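Local coordinates for Ketoacyl_synth_N domain-containing protein (Photorhabdus luminescens subsp. laumondii, PDB 6SMO) that probably takes part in polyketide or fatty-acid-type chain elongation as a ketosynthase-family protein and holds a polyketone chain in a pocket, at residues R95-Q108 and V177-S191. Numbering follows the deposited sequence.
Sequences RVGIYVGNCFGGWQ and VAEVMLCGASEHLSS
Strands 96-101 and 180-187 pair in parallel in the buried sheet of the ketosynthase N-terminal region, Val96 facing Val180 and Tyr99 facing Cys183. The backbone ladder runs from Arg95 O, which accepts from both Glu179 N and Val180 N, to Gly101 O, which takes Ser186 N at 3.2 Å; several rungs between are weak. Val96 and Val180 lie side by side on one face, and Leu182 CD2 reaches Val96 CG1. On the other face Met181, bent at chi2 (-69°), lays SD over the bare CA of Gly97 at 3.5 Å and makes an oblique Met-aromatic contact with Tyr99, whose hydroxyl bonds to Gln151. At the N-terminal end Arg95 NE meets Glu179 OE2 on the syn side of the carboxylate at 2.6 Å, a salt bridge with guanidinium and carboxylate nearly coplanar.

Past Gly101, where strand 96-101 ends, side chains take over. With CG turned opposite the main-chain nitrogen (chi1 -179°), Asn102 directs ND2 to Ser186 O at 2.8 Å. The buried Glu187 carboxylate takes Cys103 N on OE1 at 3.0 Å, and Ser315 bonds to the same oxygen; OE2 lies at the Phe104 ring edge and 2.9 Å from a water that also joins Asn102 ND2 and His188 N. Strand 180-187, between parallel 96-101 and antiparallel 218-229, with helices 68-84 and 137-146 on the Ile98/Leu182 face, fits the layered alpha/beta thiolase fold, to whose clan the domain belongs.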
ATOM      1  N   ARG C  95       4.036  -3.251  19.721  1.00 39.16           N
ATOM      2  CA  ARG C  95       3.285  -2.025  20.113  1.00 38.46           C
ATOM      3  C   ARG C  95       3.850  -0.787  19.400  1.00 37.30           C
ATOM      4  O   ARG C  95       3.651   0.328  19.926  1.00 37.25           O
ATOM      5  CB  ARG C  95       3.342  -1.839  21.634  1.00 39.22           C
ATOM      6  CG  ARG C  95       2.824  -3.024  22.439  1.00 39.66           C
ATOM      7  CD  ARG C  95       1.392  -3.407  22.111  1.00 39.73           C
ATOM      8  NE  ARG C  95       0.454  -2.303  22.275  1.00 39.54           N
ATOM      9  CZ  ARG C  95      -0.839  -2.347  21.962  1.00 39.42           C
ATOM     10  NH1 ARG C  95      -1.369  -3.448  21.454  1.00 39.79           N
ATOM     11  NH2 ARG C  95      -1.600  -1.285  22.157  1.00 39.05           N
ATOM     12  N   VAL C  96       4.512  -0.963  18.250  1.00 35.98           N
ATOM     13  CA  VAL C  96       5.054   0.154  17.416  1.00 35.37           C
ATOM     14  C   VAL C  96       4.714  -0.118  15.946  1.00 34.69           C
ATOM     15  O   VAL C  96       5.065  -1.208  15.452  1.00 34.84           O
ATOM     16  CB  VAL C  96       6.573   0.342  17.602  1.00 35.53           C
ATOM     17  CG1 VAL C  96       7.071   1.582  16.873  1.00 35.27           C
ATOM     18  CG2 VAL C  96       6.969   0.395  19.070  1.00 35.92           C
ATOM     19  N   GLY C  97       4.060   0.844  15.283  1.00 33.99           N
ATOM     20  CA  GLY C  97       3.665   0.770  13.862  1.00 33.57           C
ATOM     21  C   GLY C  97       4.317   1.867  13.037  1.00 32.96           C
ATOM     22  O   GLY C  97       4.949   2.763  13.634  1.00 32.53           O
ATOM     23  N   ILE C  98       4.177   1.791  11.710  1.00 32.41           N
ATOM     24  CA  ILE C  98       4.762   2.752  10.726  1.00 31.87           C
ATOM     25  C   ILE C  98       3.676   3.135   9.715  1.00 31.48           C
ATOM     26  O   ILE C  98       3.228   2.240   8.976  1.00 31.64           O
ATOM     27  CB  ILE C  98       5.993   2.142  10.021  1.00 31.94           C
ATOM     28  CG1 ILE C  98       7.039   1.630  11.016  1.00 32.02           C
ATOM     29  CG2 ILE C  98       6.597   3.135   9.038  1.00 32.06           C
ATOM     30  CD1 ILE C  98       7.916   0.533  10.464  1.00 32.27           C
ATOM     31  N   TYR C  99       3.282   4.413   9.681  1.00 31.13           N
ATOM     32  CA  TYR C  99       2.292   4.972   8.722  1.00 30.84           C
ATOM     33  C   TYR C  99       3.009   5.883   7.720  1.00 30.76           C
ATOM     34  O   TYR C  99       3.715   6.817   8.145  1.00 30.21           O
ATOM     35  CB  TYR C  99       1.163   5.693   9.463  1.00 30.77           C
ATOM     36  CG  TYR C  99      -0.020   4.811   9.761  1.00 30.65           C
ATOM     37  CD1 TYR C  99       0.061   3.807  10.714  1.00 30.60           C
ATOM     38  CD2 TYR C  99      -1.216   4.957   9.076  1.00 30.37           C
ATOM     39  CE1 TYR C  99      -1.017   2.983  10.990  1.00 30.54           C
ATOM     40  CE2 TYR C  99      -2.304   4.141   9.339  1.00 30.30           C
ATOM     41  CZ  TYR C  99      -2.205   3.150  10.300  1.00 30.34           C
ATOM     42  OH  TYR C  99      -3.271   2.342  10.567  1.00 30.46           O
ATOM     43  N   VAL C 100       2.856   5.583   6.428  1.00 30.78           N
ATOM     44  CA  VAL C 100       3.573   6.317   5.343  1.00 30.87           C
ATOM     45  C   VAL C 100       2.591   6.850   4.298  1.00 30.90           C
ATOM     46  O   VAL C 100       1.541   6.252   4.116  1.00 30.74           O
ATOM     47  CB  VAL C 100       4.618   5.397   4.676  1.00 30.93           C
ATOM     48  CG1 VAL C 100       5.584   6.130   3.766  1.00 30.81           C
ATOM     49  CG2 VAL C 100       5.382   4.568   5.687  1.00 31.21           C
ATOM     50  N   GLY C 101       2.941   7.986   3.697  1.00 31.49           N
ATOM     51  CA  GLY C 101       2.236   8.620   2.567  1.00 31.68           C
ATOM     52  C   GLY C 101       3.171   8.785   1.382  1.00 32.37           C
ATOM     53  O   GLY C 101       4.204   9.464   1.543  1.00 32.68           O
ATOM     54  N   ASN C 102       2.847   8.165   0.245  1.00 32.88           N
ATOM     55  CA  ASN C 102       3.673   8.209  -0.992  1.00 33.47           C
ATOM     56  C   ASN C 102       2.776   7.972  -2.210  1.00 34.22           C
ATOM     57  O   ASN C 102       2.040   6.967  -2.209  1.00 34.47           O
ATOM     58  CB  ASN C 102       4.818   7.196  -0.944  1.00 33.68           C
ATOM     59  CG  ASN C 102       5.680   7.236  -2.188  1.00 33.75           C
ATOM     60  OD1 ASN C 102       5.704   6.280  -2.960  1.00 33.93           O
ATOM     61  ND2 ASN C 102       6.373   8.342  -2.400  1.00 33.81           N
ATOM     62  N   CYS C 103       2.865   8.853  -3.212  1.00 35.16           N
ATOM     63  CA  CYS C 103       1.965   8.910  -4.396  1.00 35.58           C
ATOM     64  C   CYS C 103       2.667   8.361  -5.648  1.00 36.38           C
ATOM     65  O   CYS C 103       2.064   7.503  -6.323  1.00 37.01           O
ATOM     66  CB  CYS C 103       1.494  10.339  -4.641  1.00 35.94           C
ATOM     67  SG  CYS C 103       0.622  11.060  -3.225  1.00 36.34           S
ATOM     68  N   PHE C 104       3.884   8.831  -5.943  1.00 36.62           N
ATOM     69  CA  PHE C 104       4.585   8.621  -7.241  1.00 37.08           C
ATOM     70  C   PHE C 104       5.455   7.355  -7.222  1.00 37.23           C
ATOM     71  O   PHE C 104       5.894   6.936  -8.313  1.00 37.52           O
ATOM     72  CB  PHE C 104       5.420   9.851  -7.609  1.00 37.28           C
ATOM     73  CG  PHE C 104       4.623  10.971  -8.228  1.00 37.59           C
ATOM     74  CD1 PHE C 104       4.271  10.932  -9.568  1.00 37.75           C
ATOM     75  CD2 PHE C 104       4.216  12.058  -7.469  1.00 37.78           C
ATOM     76  CE1 PHE C 104       3.534  11.960 -10.138  1.00 38.16           C
ATOM     77  CE2 PHE C 104       3.478  13.084  -8.041  1.00 38.15           C
ATOM     78  CZ  PHE C 104       3.139  13.033  -9.373  1.00 38.30           C
ATOM     79  N   GLY C 105       5.702   6.770  -6.047  1.00 37.13           N
ATOM     80  CA  GLY C 105       6.494   5.531  -5.906  1.00 37.16           C
ATOM     81  C   GLY C 105       7.984   5.797  -6.039  1.00 37.59           C
ATOM     82  O   GLY C 105       8.437   6.859  -5.566  1.00 38.42           O
ATOM     83  N   GLY C 106       8.718   4.870  -6.663  1.00 37.37           N
ATOM     84  CA  GLY C 106      10.184   4.935  -6.829  1.00 37.47           C
ATOM     85  C   GLY C 106      10.620   4.568  -8.237  1.00 37.50           C
ATOM     86  O   GLY C 106      11.083   3.427  -8.434  1.00 36.76           O
ATOM     87  N   TRP C 107      10.500   5.510  -9.177  1.00 37.94           N
ATOM     88  CA  TRP C 107      10.799   5.309 -10.622  1.00 38.68           C
ATOM     89  C   TRP C 107      12.310   5.366 -10.881  1.00 40.14           C
ATOM     90  O   TRP C 107      12.754   4.717 -11.848  1.00 40.28           O
ATOM     91  CB  TRP C 107      10.040   6.331 -11.481  1.00 38.80           C
ATOM     92  CG  TRP C 107       8.662   5.879 -11.851  1.00 38.41           C
ATOM     93  CD1 TRP C 107       7.480   6.302 -11.314  1.00 38.14           C
ATOM     94  CD2 TRP C 107       8.325   4.885 -12.833  1.00 38.51           C
ATOM     95  NE1 TRP C 107       6.431   5.650 -11.904  1.00 38.23           N
ATOM     96  CE2 TRP C 107       6.918   4.773 -12.838  1.00 38.41           C
ATOM     97  CE3 TRP C 107       9.069   4.088 -13.710  1.00 38.95           C
ATOM     98  CZ2 TRP C 107       6.247   3.893 -13.686  1.00 38.88           C
ATOM     99  CZ3 TRP C 107       8.406   3.219 -14.547  1.00 39.34           C
ATOM    100  CH2 TRP C 107       7.013   3.124 -14.535  1.00 39.26           C
ATOM    101  N   GLN C 108      13.063   6.103 -10.057  1.00 41.39           N
ATOM    102  CA  GLN C 108      14.526   6.329 -10.226  1.00 42.91           C
ATOM    103  C   GLN C 108      15.265   4.984 -10.286  1.00 43.27           C
ATOM    104  O   GLN C 108      16.245   4.893 -11.052  1.00 44.64           O
ATOM    105  CB  GLN C 108      15.073   7.200  -9.091  1.00 43.64           C
ATOM    106  CG  GLN C 108      16.574   7.451  -9.167  1.00 44.48           C
ATOM    107  CD  GLN C 108      16.992   8.089 -10.469  1.00 45.02           C
ATOM    108  OE1 GLN C 108      16.548   9.180 -10.820  1.00 45.85           O
ATOM    109  NE2 GLN C 108      17.862   7.410 -11.199  1.00 45.27           N
ATOM    110  N   VAL C 177      -4.284   0.289  19.445  1.00 39.76           N
ATOM    111  CA  VAL C 177      -3.668  -0.725  18.536  1.00 39.69           C
ATOM    112  C   VAL C 177      -2.156  -0.758  18.797  1.00 38.96           C
ATOM    113  O   VAL C 177      -1.579  -1.864  18.773  1.00 39.33           O
ATOM    114  CB  VAL C 177      -3.975  -0.431  17.053  1.00 39.73           C
ATOM    115  CG1 VAL C 177      -3.384  -1.490  16.132  1.00 39.88           C
ATOM    116  CG2 VAL C 177      -5.469  -0.284  16.796  1.00 39.81           C
ATOM    117  N   ALA C 178      -1.545   0.410  19.020  1.00 37.69           N
ATOM    118  CA  ALA C 178      -0.102   0.574  19.316  1.00 37.81           C
ATOM    119  C   ALA C 178       0.113   1.784  20.234  1.00 37.54           C
ATOM    120  O   ALA C 178      -0.757   2.675  20.252  1.00 37.82           O
ATOM    121  CB  ALA C 178       0.668   0.716  18.026  1.00 37.72           C
ATOM    122  N   GLU C 179       1.234   1.805  20.963  1.00 37.72           N
ATOM    123  CA  GLU C 179       1.620   2.893  21.904  1.00 38.21           C
ATOM    124  C   GLU C 179       2.416   3.972  21.160  1.00 37.18           C
ATOM    125  O   GLU C 179       2.240   5.156  21.498  1.00 36.95           O
ATOM    126  CB  GLU C 179       2.445   2.351  23.074  1.00 39.14           C
ATOM    127  CG  GLU C 179       1.612   2.031  24.299  1.00 40.36           C
ATOM    128  CD  GLU C 179       0.565   0.955  24.075  1.00 41.09           C
ATOM    129  OE1 GLU C 179      -0.631   1.243  24.270  1.00 42.00           O
ATOM    130  OE2 GLU C 179       0.951  -0.170  23.702  1.00 42.18           O
ATOM    131  N   VAL C 180       3.273   3.572  20.214  1.00 36.51           N
ATOM    132  CA  VAL C 180       4.131   4.485  19.398  1.00 36.00           C
ATOM    133  C   VAL C 180       3.781   4.292  17.918  1.00 35.37           C
ATOM    134  O   VAL C 180       3.389   3.169  17.547  1.00 35.22           O
ATOM    135  CB  VAL C 180       5.631   4.233  19.660  1.00 36.10           C
ATOM    136  CG1 VAL C 180       6.501   5.315  19.039  1.00 35.95           C
ATOM    137  CG2 VAL C 180       5.934   4.098  21.145  1.00 36.62           C
ATOM    138  N   MET C 181       3.916   5.352  17.115  1.00 35.10           N
ATOM    139  CA  MET C 181       3.663   5.339  15.648  1.00 35.41           C
ATOM    140  C   MET C 181       4.648   6.276  14.939  1.00 35.50           C
ATOM    141  O   MET C 181       4.694   7.468  15.299  1.00 36.20           O
ATOM    142  CB  MET C 181       2.233   5.786  15.329  1.00 35.64           C
ATOM    143  CG  MET C 181       1.206   4.681  15.472  1.00 36.04           C
ATOM    144  SD  MET C 181       1.402   3.407  14.203  1.00 36.31           S
ATOM    145  CE  MET C 181       0.012   2.343  14.585  1.00 36.86           C
ATOM    146  N   LEU C 182       5.394   5.745  13.965  1.00 35.24           N
ATOM    147  CA  LEU C 182       6.260   6.530  13.044  1.00 35.34           C
ATOM    148  C   LEU C 182       5.433   6.906  11.810  1.00 35.18           C
ATOM    149  O   LEU C 182       5.506   6.177  10.801  1.00 34.85           O
ATOM    150  CB  LEU C 182       7.497   5.705  12.662  1.00 35.66           C
ATOM    151  CG  LEU C 182       8.625   5.665  13.694  1.00 36.24           C
ATOM    152  CD1 LEU C 182       9.239   7.043  13.890  1.00 36.43           C
ATOM    153  CD2 LEU C 182       8.147   5.098  15.024  1.00 36.60           C
ATOM    154  N   CYS C 183       4.660   7.991  11.909  1.00 35.06           N
ATOM    155  CA  CYS C 183       3.781   8.518  10.831  1.00 35.23           C
ATOM    156  C   CYS C 183       4.510   9.630  10.068  1.00 34.90           C
ATOM    157  O   CYS C 183       5.254  10.397  10.709  1.00 35.87           O
ATOM    158  CB  CYS C 183       2.466   9.044  11.395  1.00 35.53           C
ATOM    159  SG  CYS C 183       2.663  10.523  12.421  1.00 36.77           S
ATOM    160  N   GLY C 184       4.296   9.711   8.752  1.00 34.15           N
ATOM    161  CA  GLY C 184       4.904  10.736   7.883  1.00 33.98           C
ATOM    162  C   GLY C 184       4.727  10.419   6.410  1.00 33.73           C
ATOM    163  O   GLY C 184       3.810   9.641   6.074  1.00 33.19           O
ATOM    164  N   ALA C 185       5.582  11.000   5.563  1.00 33.92           N
ATOM    165  CA  ALA C 185       5.533  10.885   4.088  1.00 33.84           C
ATOM    166  C   ALA C 185       6.928  11.108   3.492  1.00 34.12           C
ATOM    167  O   ALA C 185       7.811  11.620   4.209  1.00 34.04           O
ATOM    168  CB  ALA C 185       4.535  11.873   3.538  1.00 33.77           C
ATOM    169  N   SER C 186       7.103  10.732   2.223  1.00 34.39           N
ATOM    170  CA  SER C 186       8.357  10.896   1.442  1.00 35.17           C
ATOM    171  C   SER C 186       8.042  10.877  -0.057  1.00 35.54           C
ATOM    172  O   SER C 186       7.101  10.162  -0.454  1.00 35.21           O
ATOM    173  CB  SER C 186       9.360   9.832   1.804  1.00 35.31           C
ATOM    174  OG  SER C 186      10.574  10.024   1.095  1.00 35.38           O
ATOM    175  N   GLU C 187       8.846  11.595  -0.842  1.00 36.60           N
ATOM    176  CA  GLU C 187       8.682  11.667  -2.313  1.00 37.68           C
ATOM    177  C   GLU C 187      10.036  11.919  -2.987  1.00 38.93           C
ATOM    178  O   GLU C 187      10.841  12.676  -2.449  1.00 38.64           O
ATOM    179  CB  GLU C 187       7.790  12.848  -2.693  1.00 37.39           C
ATOM    180  CG  GLU C 187       6.322  12.680  -2.360  1.00 37.09           C
ATOM    181  CD  GLU C 187       5.546  11.675  -3.185  1.00 37.06           C
ATOM    182  OE1 GLU C 187       4.407  11.395  -2.830  1.00 36.77           O
ATOM    183  OE2 GLU C 187       6.089  11.177  -4.168  1.00 37.64           O
ATOM    184  N   HIS C 188      10.249  11.270  -4.129  1.00 40.73           N
ATOM    185  CA  HIS C 188      11.395  11.484  -5.053  1.00 42.27           C
ATOM    186  C   HIS C 188      10.845  11.807  -6.447  1.00 43.53           C
ATOM    187  O   HIS C 188      10.222  10.911  -7.054  1.00 43.92           O
ATOM    188  CB  HIS C 188      12.317  10.258  -5.065  1.00 42.89           C
ATOM    189  CG  HIS C 188      13.499  10.412  -5.963  1.00 43.98           C
ATOM    190  ND1 HIS C 188      14.630  11.107  -5.582  1.00 44.71           N
ATOM    191  CD2 HIS C 188      13.729   9.972  -7.219  1.00 44.61           C
ATOM    192  CE1 HIS C 188      15.508  11.085  -6.565  1.00 45.05           C
ATOM    193  NE2 HIS C 188      14.979  10.394  -7.581  1.00 44.99           N
ATOM    194  N   LEU C 189      11.066  13.037  -6.927  1.00 44.95           N
ATOM    195  CA  LEU C 189      10.460  13.579  -8.175  1.00 45.85           C
ATOM    196  C   LEU C 189      11.544  13.878  -9.221  1.00 47.56           C
ATOM    197  O   LEU C 189      11.191  14.450 -10.272  1.00 48.38           O
ATOM    198  CB  LEU C 189       9.683  14.855  -7.832  1.00 45.52           C
ATOM    199  CG  LEU C 189       8.679  14.746  -6.683  1.00 44.85           C
ATOM    200  CD1 LEU C 189       8.095  16.108  -6.348  1.00 44.83           C
ATOM    201  CD2 LEU C 189       7.569  13.759  -7.012  1.00 44.60           C
ATOM    202  N   SER C 190      12.802  13.500  -8.961  1.00 48.97           N
ATOM    203  CA  SER C 190      13.984  13.877  -9.784  1.00 50.49           C
ATOM    204  C   SER C 190      14.239  12.854 -10.901  1.00 51.19           C
ATOM    205  O   SER C 190      15.126  13.122 -11.737  1.00 52.24           O
ATOM    206  CB  SER C 190      15.209  14.056  -8.922  1.00 50.74           C
ATOM    207  OG  SER C 190      15.061  15.178  -8.067  1.00 50.97           O
ATOM    208  N   SER C 191      13.503  11.736 -10.925  1.00 51.49           N
ATOM    209  CA  SER C 191      13.626  10.672 -11.960  1.00 51.38           C
ATOM    210  C   SER C 191      13.053  11.179 -13.282  1.00 51.73           C
ATOM    211  O   SER C 191      11.965  11.752 -13.303  1.00 50.53           O
ATOM    212  CB  SER C 191      12.971   9.386 -11.519  1.00 51.31           C
ATOM    213  OG  SER C 191      11.568   9.542 -11.381  1.00 51.14           O
TER
HETATM  214  O   HOH W   1       8.186   9.282  -4.783  1.00 33.32           O